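Local coordinates for protein DJ-1 homolog D (Arabidopsis thaliana, PDB 4OGG), which is a member of the DJ-1/PfpI family, with two alpha/beta domains of that family in a single chain, at residues 4-9 against 78-83. Residues are numbered along the deposited sequence; the frame is centred on the assembly and turned at random.
Sequences TVLILC and SKYDGL
Thr4 is gripped at both ends of its backbone by Asp81. Its N gives a hydrogen bond to Asp81 OD2 (2.8 Å), reaching the carboxylate on the anti lone pair, while Asp81 N returns a nearly straight bond to Thr4 O (2.7 Å, 168° at the hydrogen). With Asp81 CG beside its own backbone N (chi1 -57°), OD2 and that N both face Thr4. Two residues along strand 3-8, regular parallel pairing takes over: Leu6 N donates to Gly82 O at 3.0 Å, and Leu6 O accepts from Val84, so Leu6 bridges the residues flanking its partner Leu83. Val5 instead spends its backbone bonds on strand 30-35, through Thr31 and His33. The Tyr80 ring takes Leu6 CB over one face, 3.9 Å from its centroid, and Thr4 CG2 packs obliquely at 3.5 Å from Tyr80 CD1. Tyr80 OH is hydrogen-bonded to His33 ND1, and Tyr80 O to Lys112 NZ. Beyond the ring, Leu83 CD1 meets Leu6 CB and Leu8 CB, and Phe107 of helix 98-110 packs on Tyr80 and Leu83. Strand 3-8 thus lies between 30-35 and 82-85, the 2-1-3 order of the flavodoxin-like alpha/beta sheet of the DJ-1/PfpI family.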
ATOM      1  N   THR C   4       1.456 -26.470 -28.562  1.00 17.11           N
ATOM      2  CA  THR C   4       2.293 -25.959 -27.484  1.00 17.10           C
ATOM      3  C   THR C   4       2.595 -24.488 -27.743  1.00 15.55           C
ATOM      4  O   THR C   4       3.087 -24.122 -28.809  1.00 17.33           O
ATOM      5  CB  THR C   4       3.604 -26.758 -27.384  1.00 18.26           C
ATOM      6  OG1 THR C   4       3.293 -28.145 -27.207  1.00 21.40           O
ATOM      7  CG2 THR C   4       4.433 -26.288 -26.199  1.00 18.40           C
ATOM      8  N   VAL C   5       2.294 -23.649 -26.757  1.00 15.05           N
ATOM      9  CA  VAL C   5       2.503 -22.214 -26.873  1.00 14.61           C
ATOM     10  C   VAL C   5       3.498 -21.697 -25.839  1.00 14.71           C
ATOM     11  O   VAL C   5       3.564 -22.204 -24.718  1.00 13.94           O
ATOM     12  CB  VAL C   5       1.161 -21.464 -26.699  1.00 16.13           C
ATOM     13  CG1 VAL C   5       1.396 -19.969 -26.551  1.00 16.98           C
ATOM     14  CG2 VAL C   5       0.258 -21.744 -27.893  1.00 16.03           C
ATOM     15  N   LEU C   6       4.265 -20.685 -26.226  1.00 14.00           N
ATOM     16  CA  LEU C   6       5.246 -20.077 -25.339  1.00 14.12           C
ATOM     17  C   LEU C   6       4.779 -18.666 -24.972  1.00 13.24           C
ATOM     18  O   LEU C   6       4.312 -17.923 -25.832  1.00 12.95           O
ATOM     19  CB  LEU C   6       6.605 -19.991 -26.039  1.00 15.43           C
ATOM     20  CG  LEU C   6       7.774 -19.417 -25.236  1.00 16.38           C
ATOM     21  CD1 LEU C   6       8.104 -20.360 -24.083  1.00 16.17           C
ATOM     22  CD2 LEU C   6       8.988 -19.240 -26.141  1.00 16.18           C
ATOM     23  N   ILE C   7       4.882 -18.312 -23.694  1.00 13.57           N
ATOM     24  CA  ILE C   7       4.503 -16.973 -23.253  1.00 13.19           C
ATOM     25  C   ILE C   7       5.781 -16.268 -22.804  1.00 14.21           C
ATOM     26  O   ILE C   7       6.523 -16.772 -21.953  1.00 13.15           O
ATOM     27  CB  ILE C   7       3.487 -17.000 -22.079  1.00 15.08           C
ATOM     28  CG1 ILE C   7       2.178 -17.660 -22.532  1.00 16.64           C
ATOM     29  CG2 ILE C   7       3.203 -15.572 -21.604  1.00 14.63           C
ATOM     30  CD1 ILE C   7       1.076 -17.653 -21.469  1.00 15.05           C
ATOM     31  N   LEU C   8       6.041 -15.113 -23.406  1.00 12.70           N
ATOM     32  CA  LEU C   8       7.225 -14.316 -23.099  1.00 12.39           C
ATOM     33  C   LEU C   8       6.934 -13.422 -21.898  1.00 13.79           C
ATOM     34  O   LEU C   8       6.310 -12.369 -22.029  1.00 15.03           O
ATOM     35  CB  LEU C   8       7.598 -13.473 -24.318  1.00 14.22           C
ATOM     36  CG  LEU C   8       8.754 -12.478 -24.200  1.00 16.43           C
ATOM     37  CD1 LEU C   8      10.024 -13.194 -23.763  1.00 16.55           C
ATOM     38  CD2 LEU C   8       8.957 -11.801 -25.545  1.00 16.67           C
ATOM     39  N   CYS C   9       7.401 -13.850 -20.728  1.00 14.49           N
ATOM     40  CA  CYS C   9       7.174 -13.123 -19.481  1.00 14.27           C
ATOM     41  C   CYS C   9       8.327 -12.230 -19.044  1.00 14.92           C
ATOM     42  O   CYS C   9       9.449 -12.341 -19.541  1.00 14.04           O
ATOM     43  CB  CYS C   9       6.869 -14.115 -18.352  1.00 13.47           C
ATOM     44  SG  CYS C   9       5.493 -15.231 -18.687  1.00 14.47           S
ATOM     45  N   SER C  78      11.480 -24.661 -32.070  1.00 29.10           N
ATOM     46  CA  SER C  78      10.906 -25.633 -32.994  1.00 29.37           C
ATOM     47  C   SER C  78       9.790 -26.433 -32.327  1.00 29.42           C
ATOM     48  O   SER C  78       8.981 -27.066 -33.005  1.00 30.49           O
ATOM     49  CB  SER C  78      11.990 -26.591 -33.506  1.00 30.31           C
ATOM     50  OG  SER C  78      12.470 -27.428 -32.469  1.00 29.84           O
ATOM     51  N   LYS C  79       9.745 -26.392 -30.998  1.00 27.64           N
ATOM     52  CA  LYS C  79       8.736 -27.125 -30.238  1.00 27.60           C
ATOM     53  C   LYS C  79       7.475 -26.305 -29.962  1.00 25.02           C
ATOM     54  O   LYS C  79       6.505 -26.822 -29.411  1.00 25.06           O
ATOM     55  CB  LYS C  79       9.326 -27.591 -28.902  1.00 29.71           C
ATOM     56  CG  LYS C  79      10.547 -28.495 -29.021  1.00 34.58           C
ATOM     57  CD  LYS C  79      10.206 -29.851 -29.627  1.00 37.55           C
ATOM     58  CE  LYS C  79      11.436 -30.752 -29.665  1.00 39.35           C
ATOM     59  NZ  LYS C  79      11.140 -32.122 -30.181  1.00 41.50           N
ATOM     60  N   TYR C  80       7.485 -25.034 -30.347  1.00 21.91           N
ATOM     61  CA  TYR C  80       6.334 -24.171 -30.103  1.00 20.21           C
ATOM     62  C   TYR C  80       5.555 -23.822 -31.360  1.00 18.53           C
ATOM     63  O   TYR C  80       6.132 -23.544 -32.409  1.00 20.44           O
ATOM     64  CB  TYR C  80       6.796 -22.902 -29.386  1.00 18.27           C
ATOM     65  CG  TYR C  80       7.389 -23.208 -28.035  1.00 19.59           C
ATOM     66  CD1 TYR C  80       6.572 -23.562 -26.961  1.00 18.34           C
ATOM     67  CD2 TYR C  80       8.770 -23.229 -27.848  1.00 20.21           C
ATOM     68  CE1 TYR C  80       7.116 -23.939 -25.738  1.00 19.74           C
ATOM     69  CE2 TYR C  80       9.326 -23.606 -26.628  1.00 18.96           C
ATOM     70  CZ  TYR C  80       8.494 -23.962 -25.580  1.00 19.03           C
ATOM     71  OH  TYR C  80       9.040 -24.355 -24.381  1.00 20.62           O
ATOM     72  N   ASP C  81       4.232 -23.841 -31.235  1.00 17.08           N
ATOM     73  CA  ASP C  81       3.341 -23.542 -32.347  1.00 17.94           C
ATOM     74  C   ASP C  81       2.910 -22.082 -32.360  1.00 17.57           C
ATOM     75  O   ASP C  81       2.492 -21.563 -33.394  1.00 17.86           O
ATOM     76  CB  ASP C  81       2.107 -24.439 -32.270  1.00 17.74           C
ATOM     77  CG  ASP C  81       2.465 -25.912 -32.274  1.00 20.19           C
ATOM     78  OD1 ASP C  81       3.072 -26.367 -33.267  1.00 22.05           O
ATOM     79  OD2 ASP C  81       2.151 -26.608 -31.288  1.00 18.43           O
ATOM     80  N   GLY C  82       3.010 -21.421 -31.210  1.00 15.80           N
ATOM     81  CA  GLY C  82       2.615 -20.026 -31.131  1.00 15.61           C
ATOM     82  C   GLY C  82       3.290 -19.297 -29.986  1.00 15.86           C
ATOM     83  O   GLY C  82       3.811 -19.923 -29.063  1.00 14.06           O
ATOM     84  N   LEU C  83       3.270 -17.969 -30.049  1.00 14.46           N
ATOM     85  CA  LEU C  83       3.888 -17.130 -29.028  1.00 14.00           C
ATOM     86  C   LEU C  83       2.911 -16.068 -28.539  1.00 14.03           C
ATOM     87  O   LEU C  83       2.171 -15.485 -29.331  1.00 13.49           O
ATOM     88  CB  LEU C  83       5.127 -16.439 -29.604  1.00 13.89           C
ATOM     89  CG  LEU C  83       5.828 -15.402 -28.716  1.00 14.10           C
ATOM     90  CD1 LEU C  83       6.460 -16.093 -27.508  1.00 14.03           C
ATOM     91  CD2 LEU C  83       6.891 -14.670 -29.529  1.00 15.94           C
TER